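Local coordinates for carbohydrate binding protein, putative, CPB33A (Cellvibrio japonicus, PDB 5FJQ), which acts as a copper-dependent lytic polysaccharide monooxygenase important for efficient use of chitin, the present chain being the monooxygenase domain of a longer protein, at residues 49-54 against 104-109; 56-59 against 65-68; 159-162 against 166-169. All blocks are in the same frame, centred on the assembly; numbering follows the deposited sequence.

Contact 1. Residues 49-54 against 104-109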
loop_
_atom_site.group_PDB
_atom_site.type_symbol
_atom_site.label_atom_id
_atom_site.label_comp_id
_atom_site.label_asym_id
_atom_site.label_seq_id
_atom_site.Cartn_x
_atom_site.Cartn_y
_atom_site.Cartn_z
ATOM N N VAL A 49 -14.197 -7.628 -4.771
ATOM C CA VAL A 49 -13.000 -8.137 -5.452
ATOM C C VAL A 49 -12.706 -9.563 -5.004
ATOM O O VAL A 49 -12.803 -9.882 -3.832
ATOM C CB VAL A 49 -11.768 -7.251 -5.251
ATOM C CG1 VAL A 49 -10.648 -7.689 -6.183
ATOM C CG2 VAL A 49 -12.064 -5.795 -5.546
ATOM N N ARG A 50 -12.404 -10.439 -5.968
ATOM C CA ARG A 50 -12.149 -11.856 -5.710
ATOM C C ARG A 50 -10.867 -12.242 -6.467
ATOM O O ARG A 50 -10.935 -12.789 -7.615
ATOM C CB ARG A 50 -13.358 -12.717 -6.125
ATOM C CG ARG A 50 -14.710 -12.323 -5.475
ATOM C CD ARG A 50 -15.726 -13.440 -5.501
ATOM N NE ARG A 50 -16.301 -13.533 -6.839
ATOM C CZ ARG A 50 -15.880 -14.360 -7.793
ATOM N NH1 ARG A 50 -14.875 -15.236 -7.597
ATOM N NH2 ARG A 50 -16.496 -14.338 -8.973
ATOM N N ASP A 51 -9.724 -11.812 -5.914
ATOM C CA ASP A 51 -8.389 -12.054 -6.481
ATOM C C ASP A 51 -8.235 -11.564 -7.968
ATOM O O ASP A 51 -7.627 -12.225 -8.825
ATOM C CB ASP A 51 -8.125 -13.558 -6.281
ATOM C CG ASP A 51 -6.751 -13.970 -6.692
ATOM O OD1 ASP A 51 -5.788 -13.256 -6.368
ATOM O OD2 ASP A 51 -6.686 -14.990 -7.385
ATOM N N ASN A 52 -8.939 -10.454 -8.291
ATOM C CA ASN A 52 -8.942 -9.909 -9.645
ATOM C C ASN A 52 -8.851 -8.392 -9.563
ATOM O O ASN A 52 -9.676 -7.651 -10.129
ATOM C CB ASN A 52 -10.197 -10.340 -10.383
ATOM C CG ASN A 52 -11.449 -10.183 -9.544
ATOM O OD1 ASN A 52 -11.393 -9.673 -8.388
ATOM N ND2 ASN A 52 -12.574 -10.650 -10.082
ATOM N N HIS A 53 -7.888 -7.948 -8.766
ATOM C CA HIS A 53 -7.722 -6.545 -8.392
ATOM C C HIS A 53 -7.503 -5.643 -9.568
ATOM O O HIS A 53 -7.891 -4.468 -9.544
ATOM C CB HIS A 53 -6.492 -6.401 -7.469
ATOM C CG HIS A 53 -6.394 -7.450 -6.437
ATOM N ND1 HIS A 53 -7.181 -7.452 -5.305
ATOM C CD2 HIS A 53 -5.574 -8.525 -6.336
ATOM C CE1 HIS A 53 -6.878 -8.509 -4.575
ATOM N NE2 HIS A 53 -5.886 -9.158 -5.158
ATOM N N ASP A 54 -6.875 -6.162 -10.616
ATOM C CA ASP A 54 -6.599 -5.302 -11.770
ATOM C C ASP A 54 -7.820 -4.956 -12.592
ATOM O O ASP A 54 -7.774 -4.002 -13.346
ATOM C CB ASP A 54 -5.514 -5.846 -12.705
ATOM C CG ASP A 54 -5.883 -7.184 -13.296
ATOM O OD1 ASP A 54 -6.811 -7.862 -12.790
ATOM O OD2 ASP A 54 -5.232 -7.577 -14.272
ATOM N N TYR A 104 -5.611 -13.970 1.658
ATOM C CA TYR A 104 -4.155 -13.677 1.704
ATOM C C TYR A 104 -3.775 -12.230 1.966
ATOM O O TYR A 104 -4.554 -11.278 1.669
ATOM C CB TYR A 104 -3.472 -14.089 0.382
ATOM C CG TYR A 104 -4.052 -13.469 -0.860
ATOM C CD1 TYR A 104 -3.796 -12.119 -1.194
ATOM C CD2 TYR A 104 -4.772 -14.240 -1.749
ATOM C CE1 TYR A 104 -4.280 -11.569 -2.365
ATOM C CE2 TYR A 104 -5.268 -13.709 -2.929
ATOM C CZ TYR A 104 -5.036 -12.369 -3.230
ATOM O OH TYR A 104 -5.569 -11.867 -4.366
ATOM N N PHE A 105 -2.573 -12.035 2.480
ATOM C CA PHE A 105 -1.907 -10.721 2.329
ATOM C C PHE A 105 -0.786 -10.963 1.352
ATOM O O PHE A 105 0.115 -11.862 1.599
ATOM C CB PHE A 105 -1.316 -10.171 3.660
ATOM C CG PHE A 105 -2.377 -9.783 4.690
ATOM C CD1 PHE A 105 -2.960 -10.748 5.509
ATOM C CD2 PHE A 105 -2.856 -8.467 4.769
ATOM C CE1 PHE A 105 -3.962 -10.425 6.459
ATOM C CE2 PHE A 105 -3.846 -8.141 5.704
ATOM C CZ PHE A 105 -4.423 -9.116 6.522
ATOM N N ARG A 106 -0.726 -10.130 0.319
ATOM C CA ARG A 106 0.373 -10.209 -0.620
ATOM C C ARG A 106 1.171 -8.927 -0.719
ATOM O O ARG A 106 0.615 -7.812 -0.632
ATOM C CB ARG A 106 -0.118 -10.546 -2.060
ATOM C CG ARG A 106 -0.490 -11.989 -2.224
ATOM C CD ARG A 106 -1.053 -12.226 -3.622
ATOM N NE ARG A 106 -1.466 -13.629 -3.678
ATOM C CZ ARG A 106 -2.277 -14.158 -4.601
ATOM N NH1 ARG A 106 -2.831 -13.387 -5.508
ATOM N NH2 ARG A 106 -2.611 -15.447 -4.551
ATOM N N TYR A 107 2.482 -9.114 -0.904
ATOM C CA TYR A 107 3.339 -7.998 -1.205
ATOM C C TYR A 107 4.006 -8.091 -2.553
ATOM O O TYR A 107 4.541 -9.182 -2.944
ATOM C CB TYR A 107 4.419 -7.847 -0.139
ATOM C CG TYR A 107 3.820 -7.637 1.231
ATOM C CD1 TYR A 107 3.079 -8.650 1.844
ATOM C CD2 TYR A 107 3.956 -6.426 1.884
ATOM C CE1 TYR A 107 2.549 -8.486 3.126
ATOM C CE2 TYR A 107 3.453 -6.240 3.178
ATOM C CZ TYR A 107 2.697 -7.239 3.741
ATOM O OH TYR A 107 2.172 -7.037 4.949
ATOM N N TYR A 108 4.143 -6.902 -3.154
ATOM C CA TYR A 108 4.828 -6.728 -4.465
ATOM C C TYR A 108 5.833 -5.631 -4.300
ATOM O O TYR A 108 5.784 -4.858 -3.297
ATOM C CB TYR A 108 3.832 -6.342 -5.576
ATOM C CG TYR A 108 2.755 -7.351 -5.756
ATOM C CD1 TYR A 108 1.700 -7.492 -4.809
ATOM C CD2 TYR A 108 2.751 -8.172 -6.903
ATOM C CE1 TYR A 108 0.723 -8.462 -4.990
ATOM C CE2 TYR A 108 1.776 -9.105 -7.076
ATOM C CZ TYR A 108 0.786 -9.242 -6.164
ATOM O OH TYR A 108 -0.099 -10.202 -6.427
ATOM N N ILE A 109 6.734 -5.550 -5.271
ATOM C CA ILE A 109 7.771 -4.506 -5.311
ATOM C C ILE A 109 8.083 -4.120 -6.750
ATOM O O ILE A 109 7.899 -4.942 -7.667
ATOM C CB ILE A 109 9.076 -4.891 -4.544
ATOM C CG1 ILE A 109 9.958 -3.636 -4.382
ATOM C CG2 ILE A 109 9.830 -6.029 -5.262
ATOM C CD1 ILE A 109 11.073 -3.740 -3.335
#
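The phenol oxygen of Tyr104 is gripped from two directions by the turn that carries Asp51 and His53. His53 donates from NE2 to Tyr104 OH at 2.8 Å, and the hydroxyl in turn donates to Asp51 OD1. That second separation, 2.4 Å between Tyr104 OH and Asp51 OD1, is very short, and its exact length is best treated as doubtful. Both partners lie at the rim of the phenol ring, near its plane, and the aspartate carboxylate stands nearly upright to it, at 80°. The carboxylate reaches across to the strand because Asp51 CG lies opposite the backbone N (chi1 -175°).

Asp51 OD1 also takes a weak, bent bond from Arg106 NH1 at 3.1 Å, part of a salt bridge. The stronger charged partner of this arginine is Asp130, reached through NE. The extended Arg106 chain runs beside the Tyr104 ring on strand 104-109, so that NE sits 3.5 Å above one face of the Tyr104 ring, over its centre. Behind the histidine, ND1 of His53 is hydrogen-bonded to Tyr172 OH; with both ring nitrogens engaged, the rotation of the imidazole should be restricted.

A single tyrosine oxygen thus links a histidine to an aspartate, and the nearby guanidinium would be expected to stabilise the carboxylate's negative charge.

Contact 2. Residues 56-59 against 65-68; sequences YIPD and ANRA
Asn66 lays its amide against the ring of Pro58, and these two residues carry about half of the surface buried between the segments, which belong to one loop folded back on itself. The Asn66 side chain crosses the proline at about a right angle, with its CG and ND2 both 3.6 Å from Pro58 CD; CG of the proline is slightly farther from the amide. CB of Asn66 reaches the same CD, so the contact runs along the length of the short side chain. What sends it there is a first torsion that places CG anti to the backbone N (chi1 -159°), combined with a bond from the backbone that already heads for segment 56-59.

Most of the rest comes from Ile57 and Ala65. Ile57 meets Ala65 through the tip of its longer branch, CD1, which lies 4.0 Å from Ala65 CA and 4.2 Å from Ala65 CB. The methyl of Ala65 itself points away from segment 56-59, so Ile57 packs largely on the backbone side of this residue. Val46 of strand 45-47 and Tyr172 of strand 169-178 touch both Ile57 and Ala65, and make the pair part of a small hydrophobic cluster.

No direct hydrogen bond joins the segments. A water instead spans them, donating to Tyr56 O at 3.0 Å and accepting from Asn66 ND2, though the latter approach is so short that its exact length is doubtful.

Ala65 and Asn66 both have positive phi, a left-handed pair of residues that bends the chain just after Cys63, which is disulfide-bonded to Cys174. Such packing within a loop is consistent with the long region of loops and short helices that, in AA10 monooxygenases, follows the first strand and flanks the beta-sandwich core.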
loop_
_atom_site.group_PDB
_atom_site.type_symbol
_atom_site.label_atom_id
_atom_site.label_comp_id
_atom_site.label_asym_id
_atom_site.label_seq_id
_atom_site.Cartn_x
_atom_site.Cartn_y
_atom_site.Cartn_z
ATOM N N TYR A 56 -10.729 -3.987 -11.189
ATOM C CA TYR A 56 -11.356 -2.917 -10.448
ATOM C C TYR A 56 -10.476 -1.654 -10.324
ATOM O O TYR A 56 -11.030 -0.536 -10.302
ATOM C CB TYR A 56 -11.765 -3.410 -9.039
ATOM C CG TYR A 56 -12.848 -4.451 -9.115
ATOM C CD1 TYR A 56 -14.183 -4.074 -9.283
ATOM C CD2 TYR A 56 -12.542 -5.811 -9.099
ATOM C CE1 TYR A 56 -15.170 -5.015 -9.367
ATOM C CE2 TYR A 56 -13.550 -6.780 -9.184
ATOM C CZ TYR A 56 -14.848 -6.370 -9.321
ATOM O OH TYR A 56 -15.872 -7.309 -9.474
ATOM N N ILE A 57 -9.133 -1.842 -10.206
ATOM C CA ILE A 57 -8.182 -0.742 -10.088
ATOM C C ILE A 57 -7.382 -0.450 -11.372
ATOM O O ILE A 57 -6.527 -1.280 -11.782
ATOM C CB ILE A 57 -7.181 -0.978 -8.934
ATOM C CG1 ILE A 57 -7.894 -1.227 -7.580
ATOM C CG2 ILE A 57 -6.072 0.094 -8.956
ATOM C CD1 ILE A 57 -6.930 -1.724 -6.510
ATOM N N PRO A 58 -7.587 0.750 -11.966
ATOM C CA PRO A 58 -6.857 1.111 -13.234
ATOM C C PRO A 58 -5.369 1.258 -12.965
ATOM O O PRO A 58 -5.004 1.578 -11.827
ATOM C CB PRO A 58 -7.493 2.472 -13.613
ATOM C CG PRO A 58 -8.850 2.461 -12.963
ATOM C CD PRO A 58 -8.616 1.762 -11.631
ATOM N N ASP A 59 -4.489 1.042 -13.930
ATOM C CA ASP A 59 -3.079 1.463 -13.682
ATOM C C ASP A 59 -3.022 2.943 -13.263
ATOM O O ASP A 59 -3.853 3.767 -13.710
ATOM C CB ASP A 59 -2.202 1.304 -14.920
ATOM C CG ASP A 59 -1.964 -0.128 -15.286
ATOM O OD1 ASP A 59 -1.489 -0.944 -14.469
ATOM O OD2 ASP A 59 -2.234 -0.440 -16.455
ATOM N N ALA A 65 -6.487 2.956 -4.650
ATOM C CA ALA A 65 -7.476 1.931 -5.004
ATOM C C ALA A 65 -8.605 2.609 -5.824
ATOM O O ALA A 65 -9.745 2.247 -5.701
ATOM C CB ALA A 65 -8.020 1.275 -3.749
ATOM N N ASN A 66 -8.241 3.650 -6.583
ATOM C CA ASN A 66 -9.144 4.421 -7.458
ATOM C C ASN A 66 -10.203 5.245 -6.714
ATOM O O ASN A 66 -11.259 5.615 -7.277
ATOM C CB ASN A 66 -9.777 3.523 -8.540
ATOM C CG ASN A 66 -10.282 4.309 -9.748
ATOM O OD1 ASN A 66 -9.723 5.352 -10.123
ATOM N ND2 ASN A 66 -11.308 3.772 -10.405
ATOM N N ARG A 67 -9.893 5.587 -5.458
ATOM C CA ARG A 67 -10.750 6.439 -4.679
ATOM C C ARG A 67 -10.286 7.881 -4.771
ATOM O O ARG A 67 -9.132 8.146 -4.508
ATOM C CB ARG A 67 -10.720 5.961 -3.235
ATOM C CG ARG A 67 -11.259 4.525 -3.185
ATOM C CD ARG A 67 -10.994 3.800 -1.924
ATOM N NE ARG A 67 -11.753 4.410 -0.845
ATOM C CZ ARG A 67 -12.797 3.860 -0.201
ATOM N NH1 ARG A 67 -13.256 2.633 -0.482
ATOM N NH2 ARG A 67 -13.367 4.531 0.801
ATOM N N ALA A 68 -11.174 8.814 -5.136
ATOM C CA ALA A 68 -10.703 10.149 -5.479
ATOM C C ALA A 68 -10.058 10.934 -4.313
ATOM O O ALA A 68 -9.123 11.750 -4.495
ATOM C CB ALA A 68 -11.841 10.950 -6.158
HETATM O O HOH W 1 -12.896 1.798 -10.215
#

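Contact 3. Residues 159-162 against 166-169; sequences WQRD and DAAE
One face of the Arg161 guanidinium is covered by the methyl of Ala167, whose CB lies 3.4 Å from Arg161 CZ and over the centre of the group. Two carboxylates occupy the edges. Asp166 takes the NE and NH2 side: Arg161 NH2 reaches Asp166 OD1 at 2.9 Å, while NE makes a weak but nearly straight bond to OD2 at 3.2 Å. Because the Asp166 carboxylate is turned 81° against the guanidinium, this is no coplanar clamp. Glu169 serves NH1, its OE1 standing 3.0 Å from Arg161 NH1 and met from above the carboxylate plane. The arginine reaches all of them because CG stands anti to the backbone N (chi1 177°) and the chain stays extended as far as NE, passing close to the carbonyl oxygen of Ala167.

Asp166 has further support from Lys101 N and from a water that donates to its OD2 at 2.8 Å and weakly accepts from Arg161 NH2.

Behind the salt-bridge network, Arg161 N bonds to Glu169 O at 3.1 Å, tying the strand end to its return. Gln160 curls back so that its NE2 donates to Arg161 O at an almost straight 174°, on a lone pair in the carbonyl plane, while its OE1 binds Asp51 N.

This is the turn end of a beta-hairpin between strands 152-161 and 169-178. It carries the second shell of the copper site: Arg161 and Asp166 touch His100, and the Glu169 side chain comes within about 4 Å of both the copper ion and the side chain of His1, the other metal-binding histidine.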
loop_
_atom_site.group_PDB
_atom_site.type_symbol
_atom_site.label_atom_id
_atom_site.label_comp_id
_atom_site.label_asym_id
_atom_site.label_seq_id
_atom_site.Cartn_x
_atom_site.Cartn_y
_atom_site.Cartn_z
ATOM N N TRP A 159 -4.519 -6.854 0.661
ATOM C CA TRP A 159 -5.247 -7.722 1.578
ATOM C C TRP A 159 -6.509 -8.202 0.922
ATOM O O TRP A 159 -7.430 -7.374 0.664
ATOM C CB TRP A 159 -5.559 -6.948 2.886
ATOM C CG TRP A 159 -6.341 -7.752 3.869
ATOM C CD1 TRP A 159 -6.556 -9.107 3.848
ATOM C CD2 TRP A 159 -7.003 -7.257 5.057
ATOM N NE1 TRP A 159 -7.341 -9.487 4.951
ATOM C CE2 TRP A 159 -7.650 -8.367 5.675
ATOM C CE3 TRP A 159 -7.201 -5.980 5.587
ATOM C CZ2 TRP A 159 -8.398 -8.251 6.856
ATOM C CZ3 TRP A 159 -7.940 -5.855 6.808
ATOM C CH2 TRP A 159 -8.552 -6.989 7.399
ATOM N N GLN A 160 -6.568 -9.515 0.661
ATOM C CA GLN A 160 -7.746 -10.136 0.051
ATOM C C GLN A 160 -8.543 -10.844 1.196
ATOM O O GLN A 160 -8.060 -11.803 1.816
ATOM C CB GLN A 160 -7.381 -11.095 -1.151
ATOM C CG GLN A 160 -8.564 -11.865 -1.767
ATOM C CD GLN A 160 -9.530 -11.000 -2.521
ATOM O OE1 GLN A 160 -9.228 -10.488 -3.638
ATOM N NE2 GLN A 160 -10.733 -10.885 -1.976
ATOM N N ARG A 161 -9.719 -10.264 1.482
ATOM C CA ARG A 161 -10.724 -10.781 2.418
ATOM C C ARG A 161 -11.277 -12.090 1.809
ATOM O O ARG A 161 -11.470 -12.187 0.577
ATOM C CB ARG A 161 -11.828 -9.727 2.624
ATOM C CG ARG A 161 -12.986 -10.153 3.529
ATOM C CD ARG A 161 -13.836 -8.949 3.881
ATOM N NE ARG A 161 -14.862 -9.270 4.881
ATOM C CZ ARG A 161 -15.931 -8.500 5.105
ATOM N NH1 ARG A 161 -16.063 -7.379 4.409
ATOM N NH2 ARG A 161 -16.858 -8.833 6.003
ATOM N N ASP A 162 -11.496 -13.108 2.640
ATOM C CA ASP A 162 -11.860 -14.432 2.114
ATOM C C ASP A 162 -13.314 -14.498 1.672
ATOM O O ASP A 162 -14.200 -14.557 2.521
ATOM C CB ASP A 162 -11.611 -15.490 3.171
ATOM C CG ASP A 162 -11.684 -16.868 2.602
ATOM O OD1 ASP A 162 -12.541 -17.130 1.763
ATOM O OD2 ASP A 162 -10.844 -17.676 2.978
ATOM N N ASP A 166 -16.631 -15.411 4.033
ATOM C CA ASP A 166 -16.832 -14.101 4.634
ATOM C C ASP A 166 -17.419 -13.096 3.676
ATOM O O ASP A 166 -18.634 -12.965 3.657
ATOM C CB ASP A 166 -15.517 -13.603 5.325
ATOM C CG ASP A 166 -15.696 -12.313 6.094
ATOM O OD1 ASP A 166 -16.799 -11.687 6.072
ATOM O OD2 ASP A 166 -14.698 -11.893 6.723
ATOM N N ALA A 167 -16.588 -12.363 2.921
ATOM C CA ALA A 167 -17.040 -11.398 1.921
ATOM C C ALA A 167 -15.865 -11.060 0.998
ATOM O O ALA A 167 -14.679 -11.220 1.386
ATOM C CB ALA A 167 -17.583 -10.120 2.558
ATOM N N ALA A 168 -16.212 -10.626 -0.214
ATOM C CA ALA A 168 -15.255 -10.246 -1.248
ATOM C C ALA A 168 -14.903 -8.783 -1.018
ATOM O O ALA A 168 -15.758 -7.928 -0.973
ATOM C CB ALA A 168 -15.855 -10.438 -2.634
ATOM N N GLU A 169 -13.657 -8.479 -0.805
ATOM C CA GLU A 169 -13.250 -7.092 -0.620
ATOM C C GLU A 169 -11.739 -7.113 -0.624
ATOM O O GLU A 169 -11.093 -8.139 -0.242
ATOM C CB GLU A 169 -13.801 -6.490 0.696
ATOM C CG GLU A 169 -13.716 -4.980 0.805
ATOM C CD GLU A 169 -14.309 -4.462 2.131
ATOM O OE1 GLU A 169 -14.372 -5.251 3.074
ATOM O OE2 GLU A 169 -14.772 -3.292 2.224
HETATM O O HOH W 2 -15.426 -10.095 8.728
#

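All three contacts are partly buried, but their chemistry follows their place. Contacts 1 and 3 both reach one sheet, in which strands 102-109 and 152-161 are neighbours, and the Gln160 side chain joins them. Both are polar: contact 1 centres on a tyrosine hydroxyl well away from the metal, whereas contact 3 is a network of ion pairs beside the copper. Contact 2, nested along the chain inside the loop that contact 1 closes, relies on packing and one water. It adjoins contact 1 through Val49 CG2 and Tyr56 CD2, 3.6 Å apart, and does not touch contact 3, whose centre is about 17 Å from its own.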